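Local coordinates for protein Pgp2 (Campylobacter jejuni subsp. jejuni, PDB 6XJ6) that is a YkuD-family peptidoglycan hydrolase, probably an LD-carboxypeptidase, that helps determine helical cell shape, at residues 28-33 with 154-159; 53-58 with 138-143; 95-100 with 145-150; 164-169 with 240-245. One frame throughout, in Å; residues are numbered along the deposited sequence.

In the fold
Packing in this two-domain chain changes character from place to place. Interaction 1 lies in the core of the catalytic domain's sheet, a parallel strand pair held by regular backbone bonds with apolar side chains on both faces. Interactions 2 and 3 share helix 141-151: one fixes the polypeptide just before and at the start of that helix through a glutamine amide, the other packs the helix against strand 97-98 through aromatic rings, and Phe-53 touches Phe-147 between them. Both keep an exposed margin, at Phe-140 and at Glu-145. Interaction 4, by contrast, joins loops through prolines and aliphatic groups, none of the touching residues fully exposed, with Met-159 of interaction 1 packed against it.

Interaction 1 of 4, residues 28-33 with 154-159; sequences AIVLTN and KKVFVM
Ala-28 pairs with Val-156, and Ile-29 with Phe-157, in two parallel strands joined by five backbone hydrogen bonds. The N of Ala-28 donates to Lys-155 O and its O accepts from Phe-157 N; the N of Val-30 then reaches Phe-157 O at 2.8 Å, its O takes Met-159 N, and Thr-32 N donates to Met-159 O, the pairing running on to Glu-161. All five are nearly straight, the bond from Met-159 N to Val-30 O reaching 178° at the hydrogen. CA-H...O contacts fill the intervals, the shortest from Leu-31 CA to Met-159 O at 3.3 Å. The two strands lie centrally in the mixed five-stranded sheet of the YkuD catalytic domain, flanked by strands 38-45 and 77-80. Apolar contacts occupy both faces. On one, Val-30 CG2 meets Val-156 CG1 at 3.7 Å, the two valines meeting at a slant, while Ala-28 CB approaches Val-156 CG2. On the other, Met-159 extends with CG anti to its backbone N (chi1 179°) and runs alongside Leu-31, the two chains rising together from the sheet; Leu-31 CD1 lies 3.7 Å from Met-159 CG and also touches Met-159 SD. Ile-29 CG2 packs against the base of the same methionine, 4.0 Å from Met-159 CB.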
loop_
_atom_site.group_PDB
_atom_site.type_symbol
_atom_site.label_atom_id
_atom_site.label_comp_id
_atom_site.label_asym_id
_atom_site.label_seq_id
_atom_site.Cartn_x
_atom_site.Cartn_y
_atom_site.Cartn_z
ATOM N N ALA A 28 8.629 -7.077 -6.019
ATOM C CA ALA A 28 9.750 -6.545 -5.269
ATOM C C ALA A 28 9.220 -5.501 -4.301
ATOM O O ALA A 28 8.265 -4.779 -4.608
ATOM C CB ALA A 28 10.787 -5.897 -6.189
ATOM N N ILE A 29 9.846 -5.426 -3.131
ATOM C CA ILE A 29 9.486 -4.446 -2.112
ATOM C C ILE A 29 10.714 -3.601 -1.808
ATOM O O ILE A 29 11.745 -4.132 -1.381
ATOM C CB ILE A 29 8.960 -5.107 -0.832
ATOM C CG1 ILE A 29 7.761 -6.015 -1.137
ATOM C CG2 ILE A 29 8.589 -4.036 0.183
ATOM C CD1 ILE A 29 8.120 -7.475 -1.193
ATOM N N VAL A 30 10.596 -2.291 -2.014
ATOM C CA VAL A 30 11.628 -1.327 -1.652
ATOM C C VAL A 30 11.305 -0.870 -0.234
ATOM O O VAL A 30 10.344 -0.124 -0.017
ATOM C CB VAL A 30 11.625 -0.136 -2.621
ATOM C CG1 VAL A 30 12.682 0.889 -2.238
ATOM C CG2 VAL A 30 11.833 -0.613 -4.047
ATOM N N LEU A 31 12.097 -1.325 0.730
ATOM C CA LEU A 31 11.869 -1.059 2.143
ATOM C C LEU A 31 12.872 -0.012 2.605
ATOM O O LEU A 31 14.085 -0.251 2.567
ATOM C CB LEU A 31 12.018 -2.345 2.961
ATOM C CG LEU A 31 11.877 -2.236 4.484
ATOM C CD1 LEU A 31 10.466 -1.796 4.852
ATOM C CD2 LEU A 31 12.249 -3.552 5.181
ATOM N N THR A 32 12.364 1.142 3.037
ATOM C CA THR A 32 13.185 2.224 3.562
ATOM C C THR A 32 12.797 2.488 5.009
ATOM O O THR A 32 11.610 2.538 5.341
ATOM C CB THR A 32 12.963 3.514 2.747
ATOM O OG1 THR A 32 13.281 3.282 1.373
ATOM C CG2 THR A 32 13.836 4.650 3.257
ATOM N N ASN A 33 13.801 2.680 5.863
ATOM C CA ASN A 33 13.581 3.101 7.242
ATOM C C ASN A 33 14.196 4.481 7.429
ATOM O O ASN A 33 15.411 4.651 7.278
ATOM C CB ASN A 33 14.186 2.099 8.226
ATOM C CG ASN A 33 13.846 2.429 9.670
ATOM O OD1 ASN A 33 14.353 3.400 10.235
ATOM N ND2 ASN A 33 12.975 1.630 10.268
ATOM N N LYS A 154 9.569 -5.330 -13.107
ATOM C CA LYS A 154 8.911 -5.997 -12.001
ATOM C C LYS A 154 7.760 -5.141 -11.495
ATOM O O LYS A 154 7.704 -3.928 -11.733
ATOM C CB LYS A 154 9.892 -6.237 -10.845
ATOM C CG LYS A 154 10.978 -7.244 -11.172
ATOM C CD LYS A 154 11.878 -7.491 -9.981
ATOM C CE LYS A 154 12.923 -8.553 -10.297
ATOM N NZ LYS A 154 13.873 -8.747 -9.168
ATOM N N LYS A 155 6.831 -5.795 -10.802
ATOM C CA LYS A 155 5.857 -5.100 -9.970
ATOM C C LYS A 155 6.552 -4.721 -8.671
ATOM O O LYS A 155 6.975 -5.598 -7.909
ATOM C CB LYS A 155 4.668 -6.014 -9.689
ATOM C CG LYS A 155 3.560 -5.382 -8.854
ATOM C CD LYS A 155 2.849 -4.269 -9.608
ATOM C CE LYS A 155 1.585 -3.821 -8.883
ATOM N NZ LYS A 155 0.770 -2.873 -9.700
ATOM N N VAL A 156 6.674 -3.419 -8.413
ATOM C CA VAL A 156 7.527 -2.903 -7.352
ATOM C C VAL A 156 6.702 -2.052 -6.401
ATOM O O VAL A 156 6.077 -1.061 -6.811
ATOM C CB VAL A 156 8.715 -2.102 -7.908
ATOM C CG1 VAL A 156 9.640 -1.672 -6.784
ATOM C CG2 VAL A 156 9.476 -2.950 -8.926
ATOM N N PHE A 157 6.717 -2.430 -5.132
ATOM C CA PHE A 157 6.082 -1.671 -4.072
ATOM C C PHE A 157 7.120 -0.928 -3.242
ATOM O O PHE A 157 8.313 -1.256 -3.236
ATOM C CB PHE A 157 5.259 -2.604 -3.179
ATOM C CG PHE A 157 4.108 -3.227 -3.886
ATOM C CD1 PHE A 157 3.056 -2.446 -4.328
ATOM C CD2 PHE A 157 4.070 -4.590 -4.131
ATOM C CE1 PHE A 157 1.993 -3.009 -4.995
ATOM C CE2 PHE A 157 3.002 -5.157 -4.791
ATOM C CZ PHE A 157 1.966 -4.374 -5.230
ATOM N N VAL A 158 6.637 0.086 -2.527
ATOM C CA VAL A 158 7.456 0.984 -1.732
ATOM C C VAL A 158 6.886 0.962 -0.325
ATOM O O VAL A 158 5.722 1.321 -0.120
ATOM C CB VAL A 158 7.424 2.408 -2.308
ATOM C CG1 VAL A 158 8.076 3.428 -1.374
ATOM C CG2 VAL A 158 8.086 2.411 -3.674
ATOM N N MET A 159 7.696 0.537 0.632
ATOM C CA MET A 159 7.290 0.426 2.021
ATOM C C MET A 159 8.260 1.287 2.814
ATOM O O MET A 159 9.456 0.995 2.865
ATOM C CB MET A 159 7.346 -1.039 2.453
ATOM C CG MET A 159 6.977 -1.281 3.891
ATOM S SD MET A 159 6.907 -3.047 4.224
ATOM C CE MET A 159 6.809 -3.034 6.007
#

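Interaction 2 of 4, residues 53-58 with 138-143; sequences FEQKEI and ALFNNN
Gln-55 reaches Phe-140 and Asn-143 because its side chain leaves the strand with CG anti to the backbone N (chi1 -164°) and stays extended beyond it, while Asn-143 turns its CG anti to its own carbonyl carbon, bringing ND2 to Gln-55 OE1. That oxygen thus accepts two bonds. Phe-140 N, 2.9 Å from Gln-55 OE1, lies in the carbonyl plane on a lone pair; Asn-143 ND2, at the same 2.9 Å from Gln-55 OE1, comes from above the plane, 44° out of it. The amide nitrogen is held as well: Gln-55 NE2 donates to Lys-56 O, in the next residue, and to a water that passes the link on to Ala-138 O, 2.7 Å from the water. Together these bonds fix the rotation of the amide. It lies nearly parallel to the Phe-140 ring, their planes 13° apart, with Gln-55 NE2 3.3 Å from Phe-140 CD2. In the YkuD fold of this catalytic domain, the glutamine ties edge strand 48-56 to the start of helix 141-151, shortly after the predicted nucleophile Cys-136. Beside the polar group, Leu-139 spreads its two methyls: CD2 meets Ile-58 CG2 at 3.8 Å, and CD1 meets Phe-53 CE2. The Phe-53 ring also lies against Asn-143, CE1 standing 3.4 Å from Asn-143 O, and contacts Phe-147 edge-to-face.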
loop_
_atom_site.group_PDB
_atom_site.type_symbol
_atom_site.label_atom_id
_atom_site.label_comp_id
_atom_site.label_asym_id
_atom_site.label_seq_id
_atom_site.Cartn_x
_atom_site.Cartn_y
_atom_site.Cartn_z
ATOM N N PHE A 53 19.169 -5.799 -3.012
ATOM C CA PHE A 53 19.846 -4.513 -3.021
ATOM C C PHE A 53 19.825 -3.946 -1.611
ATOM O O PHE A 53 18.871 -4.151 -0.852
ATOM C CB PHE A 53 19.178 -3.524 -3.987
ATOM C CG PHE A 53 19.794 -2.150 -3.968
ATOM C CD1 PHE A 53 20.815 -1.824 -4.841
ATOM C CD2 PHE A 53 19.350 -1.183 -3.082
ATOM C CE1 PHE A 53 21.397 -0.575 -4.821
ATOM C CE2 PHE A 53 19.929 0.076 -3.060
ATOM C CZ PHE A 53 20.943 0.383 -3.929
ATOM N N GLU A 54 20.888 -3.224 -1.274
ATOM C CA GLU A 54 20.946 -2.533 0.001
ATOM C C GLU A 54 21.875 -1.338 -0.120
ATOM O O GLU A 54 22.956 -1.439 -0.710
ATOM C CB GLU A 54 21.453 -3.475 1.096
ATOM C CG GLU A 54 21.700 -2.810 2.433
ATOM C CD GLU A 54 22.224 -3.799 3.442
ATOM O OE1 GLU A 54 21.402 -4.524 4.036
ATOM O OE2 GLU A 54 23.463 -3.886 3.601
ATOM N N GLN A 55 21.452 -0.208 0.444
ATOM C CA GLN A 55 22.377 0.889 0.699
ATOM C C GLN A 55 22.114 1.445 2.088
ATOM O O GLN A 55 20.962 1.689 2.458
ATOM C CB GLN A 55 22.282 2.022 -0.329
ATOM C CG GLN A 55 23.498 2.939 -0.247
ATOM C CD GLN A 55 23.268 4.319 -0.818
ATOM O OE1 GLN A 55 23.162 4.496 -2.032
ATOM N NE2 GLN A 55 23.206 5.314 0.059
ATOM N N LYS A 56 23.188 1.643 2.843
ATOM C CA LYS A 56 23.122 2.305 4.134
ATOM C C LYS A 56 23.505 3.774 3.970
ATOM O O LYS A 56 24.024 4.198 2.934
ATOM C CB LYS A 56 24.020 1.578 5.145
ATOM C CG LYS A 56 23.669 0.080 5.273
ATOM C CD LYS A 56 24.486 -0.657 6.332
ATOM C CE LYS A 56 24.063 -2.121 6.409
ATOM N NZ LYS A 56 24.925 -2.940 7.312
ATOM N N GLU A 57 23.209 4.560 5.004
ATOM C CA GLU A 57 23.526 5.991 5.018
ATOM C C GLU A 57 22.866 6.737 3.851
ATOM O O GLU A 57 23.460 7.630 3.240
ATOM C CB GLU A 57 25.039 6.230 5.083
ATOM C CG GLU A 57 25.681 5.598 6.322
ATOM C CD GLU A 57 27.187 5.800 6.402
ATOM O OE1 GLU A 57 27.729 6.617 5.631
ATOM O OE2 GLU A 57 27.828 5.133 7.243
ATOM N N ILE A 58 21.626 6.371 3.542
ATOM C CA ILE A 58 20.848 7.073 2.525
ATOM C C ILE A 58 20.460 8.449 3.050
ATOM O O ILE A 58 20.569 8.724 4.250
ATOM C CB ILE A 58 19.583 6.285 2.126
ATOM C CG1 ILE A 58 18.534 6.369 3.246
ATOM C CG2 ILE A 58 19.940 4.846 1.783
ATOM C CD1 ILE A 58 17.275 5.557 3.006
ATOM N N ALA A 138 17.343 9.678 -1.733
ATOM C CA ALA A 138 18.508 9.760 -2.600
ATOM C C ALA A 138 19.455 8.600 -2.323
ATOM O O ALA A 138 19.828 8.352 -1.170
ATOM C CB ALA A 138 19.242 11.086 -2.394
ATOM N N LEU A 139 19.839 7.906 -3.388
ATOM C CA LEU A 139 20.853 6.866 -3.357
ATOM C C LEU A 139 22.080 7.340 -4.120
ATOM O O LEU A 139 21.970 8.126 -5.063
ATOM C CB LEU A 139 20.323 5.605 -4.038
ATOM C CG LEU A 139 19.091 4.985 -3.395
ATOM C CD1 LEU A 139 18.605 3.802 -4.219
ATOM C CD2 LEU A 139 19.406 4.546 -1.976
ATOM N N PHE A 140 23.253 6.854 -3.716
ATOM C CA PHE A 140 24.474 7.255 -4.399
ATOM C C PHE A 140 24.401 6.867 -5.872
ATOM O O PHE A 140 23.897 5.797 -6.229
ATOM C CB PHE A 140 25.689 6.612 -3.723
ATOM C CG PHE A 140 25.957 7.146 -2.345
ATOM C CD1 PHE A 140 26.098 8.508 -2.138
ATOM C CD2 PHE A 140 26.067 6.296 -1.260
ATOM C CE1 PHE A 140 26.345 9.012 -0.877
ATOM C CE2 PHE A 140 26.312 6.797 0.005
ATOM C CZ PHE A 140 26.452 8.154 0.196
ATOM N N ASN A 141 24.898 7.756 -6.736
ATOM C CA ASN A 141 24.780 7.523 -8.171
ATOM C C ASN A 141 25.429 6.208 -8.583
ATOM O O ASN A 141 24.925 5.524 -9.480
ATOM C CB ASN A 141 25.382 8.695 -8.946
ATOM C CG ASN A 141 24.554 9.946 -8.807
ATOM O OD1 ASN A 141 23.379 9.877 -8.447
ATOM N ND2 ASN A 141 25.162 11.098 -9.072
ATOM N N ASN A 142 26.525 5.831 -7.920
ATOM C CA ASN A 142 27.243 4.603 -8.238
ATOM C C ASN A 142 26.504 3.348 -7.795
ATOM O O ASN A 142 26.974 2.242 -8.089
ATOM C CB ASN A 142 28.630 4.627 -7.590
ATOM C CG ASN A 142 28.569 4.776 -6.080
ATOM O OD1 ASN A 142 27.515 4.609 -5.467
ATOM N ND2 ASN A 142 29.706 5.092 -5.472
ATOM N N ASN A 143 25.387 3.489 -7.076
ATOM C CA ASN A 143 24.530 2.371 -6.720
ATOM C C ASN A 143 23.239 2.342 -7.520
ATOM O O ASN A 143 22.488 1.367 -7.419
ATOM C CB ASN A 143 24.185 2.423 -5.225
ATOM C CG ASN A 143 25.413 2.294 -4.341
ATOM O OD1 ASN A 143 26.400 1.650 -4.713
ATOM N ND2 ASN A 143 25.361 2.906 -3.165
HETATM O O HOH W 1 22.377 8.021 -0.348
#

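Interaction 3 of 4, residues 95-100 with 145-150; sequences FAFATT and EKFAQV
Phe-97 and Phe-147 make an edge-to-face (T-shaped) aromatic pair that packs helix 141-151 against strand 97-98 of the small mixed sheet in the YkuD catalytic domain. The tight part of the contact is here. Phe-147 presents its edge to one face of Phe-97, with ring centroids 5.1 Å apart and planes at 76°. Its CE1 stands over that face, displaced toward the rim, and Phe-147 CD1 lies 3.7 Å from Phe-97 CE1. The two side chains pass one another head to tail: Phe-147 leaves the helix with CG anti to its backbone N (chi1 179°), which carries the ring away from the helix axis toward the strand. Ala-148, the next residue of the helix, puts its methyl at the edge of the Phe-97 ring, with CB 3.9 Å from Phe-97 CZ. The same CB also touches Phe-95 CE2, so one methyl packs against the ends of two neighbouring rings. Phe-147 also touches Ile-118 of strand 117-119 and Leu-39 and Val-41 of strand 38-45. Strand 117-119 also carries the predicted catalytic His-119, whose side chain is about 6 Å from that of Phe-97.

The other side is looser and ends at solvent. Exposed Glu-145 points its CB away from the strand, but a bend at its second torsion brings the carboxylate back to Phe-95, while Lys-84 makes a cation-pi contact with that ring. The carboxylate and ring planes are 72° apart, and Glu-145 OE2 sits near the ring plane at its edge, 3.5 Å from Phe-95 CE1.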
loop_
_atom_site.group_PDB
_atom_site.type_symbol
_atom_site.label_atom_id
_atom_site.label_comp_id
_atom_site.label_asym_id
_atom_site.label_seq_id
_atom_site.Cartn_x
_atom_site.Cartn_y
_atom_site.Cartn_z
ATOM N N PHE A 95 18.937 9.339 -13.183
ATOM C CA PHE A 95 17.547 9.010 -13.464
ATOM C C PHE A 95 16.798 8.872 -12.148
ATOM O O PHE A 95 17.398 9.006 -11.078
ATOM C CB PHE A 95 17.420 7.728 -14.305
ATOM C CG PHE A 95 18.308 6.593 -13.855
ATOM C CD1 PHE A 95 19.448 6.267 -14.570
ATOM C CD2 PHE A 95 17.990 5.840 -12.736
ATOM C CE1 PHE A 95 20.267 5.222 -14.171
ATOM C CE2 PHE A 95 18.802 4.784 -12.334
ATOM C CZ PHE A 95 19.941 4.475 -13.055
ATOM N N ALA A 96 15.495 8.601 -12.216
ATOM C CA ALA A 96 14.640 8.637 -11.040
ATOM C C ALA A 96 13.504 7.643 -11.204
ATOM O O ALA A 96 13.252 7.118 -12.293
ATOM C CB ALA A 96 14.074 10.045 -10.810
ATOM N N PHE A 97 12.805 7.409 -10.095
ATOM C CA PHE A 97 11.656 6.516 -10.034
ATOM C C PHE A 97 10.620 7.190 -9.149
ATOM O O PHE A 97 10.937 7.606 -8.031
ATOM C CB PHE A 97 12.032 5.168 -9.403
ATOM C CG PHE A 97 13.208 4.487 -10.050
ATOM C CD1 PHE A 97 14.503 4.904 -9.771
ATOM C CD2 PHE A 97 13.021 3.423 -10.924
ATOM C CE1 PHE A 97 15.589 4.284 -10.356
ATOM C CE2 PHE A 97 14.109 2.793 -11.514
ATOM C CZ PHE A 97 15.396 3.230 -11.230
ATOM N N ALA A 98 9.389 7.299 -9.626
ATOM C CA ALA A 98 8.376 8.034 -8.881
ATOM C C ALA A 98 7.564 7.088 -8.009
ATOM O O ALA A 98 7.109 6.042 -8.481
ATOM C CB ALA A 98 7.448 8.796 -9.830
ATOM N N THR A 99 7.391 7.452 -6.737
ATOM C CA THR A 99 6.437 6.749 -5.894
ATOM C C THR A 99 5.056 7.355 -6.093
ATOM O O THR A 99 4.904 8.458 -6.624
ATOM C CB THR A 99 6.789 6.822 -4.401
ATOM O OG1 THR A 99 6.365 8.083 -3.856
ATOM C CG2 THR A 99 8.279 6.611 -4.141
ATOM N N THR A 100 4.036 6.628 -5.633
ATOM C CA THR A 100 2.649 7.025 -5.836
ATOM C C THR A 100 2.103 7.947 -4.744
ATOM O O THR A 100 0.881 8.094 -4.636
ATOM C CB THR A 100 1.764 5.790 -5.962
ATOM O OG1 THR A 100 2.031 4.915 -4.861
ATOM C CG2 THR A 100 2.051 5.073 -7.268
ATOM N N GLU A 145 22.588 2.204 -10.821
ATOM C CA GLU A 145 22.489 1.210 -11.884
ATOM C C GLU A 145 22.063 -0.138 -11.323
ATOM O O GLU A 145 21.213 -0.818 -11.908
ATOM C CB GLU A 145 23.813 1.091 -12.639
ATOM C CG GLU A 145 24.112 2.272 -13.550
ATOM C CD GLU A 145 23.074 2.444 -14.645
ATOM O OE1 GLU A 145 22.252 1.522 -14.843
ATOM O OE2 GLU A 145 23.080 3.504 -15.306
ATOM N N LYS A 146 22.625 -0.533 -10.175
ATOM C CA LYS A 146 22.225 -1.797 -9.568
ATOM C C LYS A 146 20.777 -1.743 -9.103
ATOM O O LYS A 146 20.016 -2.693 -9.314
ATOM C CB LYS A 146 23.147 -2.158 -8.404
ATOM C CG LYS A 146 22.719 -3.451 -7.698
ATOM C CD LYS A 146 23.681 -3.896 -6.601
ATOM C CE LYS A 146 23.183 -5.187 -5.947
ATOM N NZ LYS A 146 24.135 -5.747 -4.943
ATOM N N PHE A 147 20.375 -0.641 -8.469
ATOM C CA PHE A 147 18.978 -0.486 -8.084
ATOM C C PHE A 147 18.061 -0.625 -9.299
ATOM O O PHE A 147 17.050 -1.339 -9.256
ATOM C CB PHE A 147 18.778 0.868 -7.401
ATOM C CG PHE A 147 17.363 1.127 -6.985
ATOM C CD1 PHE A 147 16.483 1.783 -7.830
ATOM C CD2 PHE A 147 16.902 0.695 -5.754
ATOM C CE1 PHE A 147 15.174 2.009 -7.460
ATOM C CE2 PHE A 147 15.600 0.918 -5.373
ATOM C CZ PHE A 147 14.727 1.578 -6.228
ATOM N N ALA A 148 18.411 0.043 -10.402
ATOM C CA ALA A 148 17.576 -0.004 -11.599
ATOM C C ALA A 148 17.461 -1.422 -12.139
ATOM O O ALA A 148 16.378 -1.844 -12.560
ATOM C CB ALA A 148 18.144 0.927 -12.666
ATOM N N GLN A 149 18.568 -2.172 -12.133
ATOM C CA GLN A 149 18.543 -3.544 -12.622
ATOM C C GLN A 149 17.639 -4.418 -11.762
ATOM O O GLN A 149 16.933 -5.291 -12.279
ATOM C CB GLN A 149 19.965 -4.102 -12.646
ATOM C CG GLN A 149 20.875 -3.418 -13.651
ATOM C CD GLN A 149 22.318 -3.869 -13.533
ATOM O OE1 GLN A 149 22.679 -4.603 -12.611
ATOM N NE2 GLN A 149 23.153 -3.434 -14.470
ATOM N N VAL A 150 17.635 -4.192 -10.446
ATOM C CA VAL A 150 16.857 -5.045 -9.552
ATOM C C VAL A 150 15.362 -4.795 -9.704
ATOM O O VAL A 150 14.556 -5.715 -9.537
ATOM C CB VAL A 150 17.328 -4.876 -8.092
ATOM C CG1 VAL A 150 16.347 -5.514 -7.115
ATOM C CG2 VAL A 150 18.717 -5.472 -7.911
#

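Interaction 4 of 4, residues 164-169 with 240-245; sequences EKIRAK and PYPNLE
Pro-240 lies against Ala-168 and Ile-166 in a first shell of van der Waals packing, without a hydrogen bond between the segments. Its ring carbons rest on the backbone and methyl of Ala-168: Pro-240 CB is 3.8 Å from Ala-168 N, and Pro-240 CD is 4.0 Å from Ala-168 CB. Ile-166 bridges the two prolines. With CG1 beside the backbone N (chi1 -55°), Ile-166 CG2 lies anti to it and approaches Pro-240 CB at 4.3 Å, while Ile-166 CG1 reaches Pro-242 CB at 4.1 Å. The contact joins two irregular segments: 164-169 leads from the last strand of the catalytic domain's sheet into helix 170-188. Segment 240-245 starts at the end of strand 232-240 in the NTF2-like domain, and the loop packing joins these two parts of the chain. Met-159 of the catalytic sheet touches both prolines. A second shell sets each backbone. Arg-167 turns back so that NH1 donates to Ile-166 O at 2.9 Å, from well above the carbonyl plane, 59° out of it; the same nitrogen forms a salt bridge with Glu-161, whose carboxylate also accepts from Ile-166 N. On the proline side, Asn-243 makes an Asx turn, its OD1 accepting from Glu-245 N in the carbonyl plane on a lone pair. Asn-243 ND2 donates to Tyr-241 O at 3.2 Å and also to Glu-247 O. Farther out, Tyr-241 OH hydrogen-bonds to Asn-103, and the backbone of Ala-168 hydrogen-bonds to that of Ser-19.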
loop_
_atom_site.group_PDB
_atom_site.type_symbol
_atom_site.label_atom_id
_atom_site.label_comp_id
_atom_site.label_asym_id
_atom_site.label_seq_id
_atom_site.Cartn_x
_atom_site.Cartn_y
_atom_site.Cartn_z
ATOM N N GLU A 164 9.988 2.404 13.820
ATOM C CA GLU A 164 9.716 1.022 14.187
ATOM C C GLU A 164 9.718 0.113 12.965
ATOM O O GLU A 164 9.309 0.493 11.864
ATOM C CB GLU A 164 8.373 0.912 14.910
ATOM C CG GLU A 164 8.298 1.740 16.178
ATOM C CD GLU A 164 9.385 1.390 17.176
ATOM O OE1 GLU A 164 9.671 0.185 17.349
ATOM O OE2 GLU A 164 9.964 2.320 17.780
ATOM N N LYS A 165 10.200 -1.105 13.180
ATOM C CA LYS A 165 10.177 -2.141 12.161
ATOM C C LYS A 165 8.768 -2.713 12.096
ATOM O O LYS A 165 8.257 -3.232 13.097
ATOM C CB LYS A 165 11.188 -3.212 12.564
ATOM C CG LYS A 165 11.281 -4.428 11.671
ATOM C CD LYS A 165 12.392 -5.342 12.199
ATOM C CE LYS A 165 12.460 -6.668 11.473
ATOM N NZ LYS A 165 13.560 -7.519 12.014
ATOM N N ILE A 166 8.139 -2.600 10.931
ATOM C CA ILE A 166 6.750 -2.988 10.730
ATOM C C ILE A 166 6.749 -4.235 9.864
ATOM O O ILE A 166 7.247 -4.215 8.735
ATOM C CB ILE A 166 5.944 -1.853 10.077
ATOM C CG1 ILE A 166 6.066 -0.574 10.917
ATOM C CG2 ILE A 166 4.491 -2.249 9.900
ATOM C CD1 ILE A 166 5.734 -0.743 12.379
ATOM N N ARG A 167 6.224 -5.334 10.403
ATOM C CA ARG A 167 6.137 -6.568 9.642
ATOM C C ARG A 167 4.751 -7.173 9.772
ATOM O O ARG A 167 4.127 -7.117 10.838
ATOM C CB ARG A 167 7.179 -7.575 10.106
ATOM C CG ARG A 167 8.614 -7.096 9.933
ATOM C CD ARG A 167 9.011 -6.931 8.468
ATOM N NE ARG A 167 10.424 -6.580 8.356
ATOM C CZ ARG A 167 10.902 -5.338 8.381
ATOM N NH1 ARG A 167 10.085 -4.297 8.485
ATOM N NH2 ARG A 167 12.209 -5.131 8.290
ATOM N N ALA A 168 4.281 -7.745 8.669
ATOM C CA ALA A 168 3.015 -8.455 8.675
ATOM C C ALA A 168 3.124 -9.718 9.516
ATOM O O ALA A 168 4.203 -10.305 9.674
ATOM C CB ALA A 168 2.611 -8.819 7.252
ATOM N N LYS A 169 1.985 -10.136 10.060
ATOM C CA LYS A 169 1.890 -11.341 10.868
ATOM C C LYS A 169 0.922 -12.306 10.200
ATOM O O LYS A 169 -0.100 -11.894 9.649
ATOM C CB LYS A 169 1.420 -11.013 12.295
ATOM C CG LYS A 169 2.295 -9.984 13.015
ATOM C CD LYS A 169 3.731 -10.472 13.189
ATOM C CE LYS A 169 4.689 -9.326 13.477
ATOM N NZ LYS A 169 6.107 -9.787 13.473
ATOM N N PRO A 240 1.671 -5.018 4.806
ATOM C CA PRO A 240 1.676 -4.218 6.030
ATOM C C PRO A 240 1.870 -2.749 5.693
ATOM O O PRO A 240 2.565 -2.405 4.737
ATOM C CB PRO A 240 2.880 -4.775 6.803
ATOM C CG PRO A 240 3.799 -5.249 5.749
ATOM C CD PRO A 240 2.914 -5.801 4.660
ATOM N N TYR A 241 1.240 -1.892 6.492
ATOM C CA TYR A 241 1.154 -0.462 6.194
ATOM C C TYR A 241 1.758 0.341 7.342
ATOM O O TYR A 241 1.086 0.563 8.366
ATOM C CB TYR A 241 -0.299 -0.041 5.949
ATOM C CG TYR A 241 -0.403 1.312 5.274
ATOM C CD1 TYR A 241 -0.318 2.485 6.010
ATOM C CD2 TYR A 241 -0.541 1.417 3.893
ATOM C CE1 TYR A 241 -0.398 3.711 5.403
ATOM C CE2 TYR A 241 -0.610 2.640 3.279
ATOM C CZ TYR A 241 -0.532 3.789 4.032
ATOM O OH TYR A 241 -0.602 5.034 3.444
ATOM N N PRO A 242 3.012 0.779 7.232
ATOM C CA PRO A 242 3.615 1.558 8.322
ATOM C C PRO A 242 2.848 2.842 8.564
ATOM O O PRO A 242 2.389 3.494 7.627
ATOM C CB PRO A 242 5.031 1.849 7.815
ATOM C CG PRO A 242 5.308 0.769 6.803
ATOM C CD PRO A 242 3.985 0.504 6.155
ATOM N N ASN A 243 2.740 3.215 9.836
ATOM C CA ASN A 243 2.042 4.441 10.189
ATOM C C ASN A 243 2.565 4.942 11.528
ATOM O O ASN A 243 3.203 4.206 12.284
ATOM C CB ASN A 243 0.532 4.207 10.252
ATOM C CG ASN A 243 0.147 3.273 11.356
ATOM O OD1 ASN A 243 -0.132 3.703 12.471
ATOM N ND2 ASN A 243 0.144 1.981 11.061
ATOM N N LEU A 244 2.276 6.211 11.807
ATOM C CA LEU A 244 2.678 6.853 13.050
ATOM C C LEU A 244 1.511 7.040 14.006
ATOM O O LEU A 244 1.546 7.936 14.856
ATOM C CB LEU A 244 3.349 8.194 12.757
ATOM C CG LEU A 244 4.696 8.048 12.053
ATOM C CD1 LEU A 244 5.323 9.404 11.808
ATOM C CD2 LEU A 244 5.625 7.184 12.882
ATOM N N GLU A 245 0.470 6.228 13.871
ATOM C CA GLU A 245 -0.713 6.335 14.711
ATOM C C GLU A 245 -0.880 5.124 15.615
ATOM O O GLU A 245 -1.949 4.946 16.210
ATOM C CB GLU A 245 -1.958 6.513 13.842
ATOM C CG GLU A 245 -1.910 7.730 12.931
ATOM C CD GLU A 245 -3.016 8.716 13.231
ATOM O OE1 GLU A 245 -3.167 9.100 14.411
ATOM O OE2 GLU A 245 -3.742 9.101 12.289
#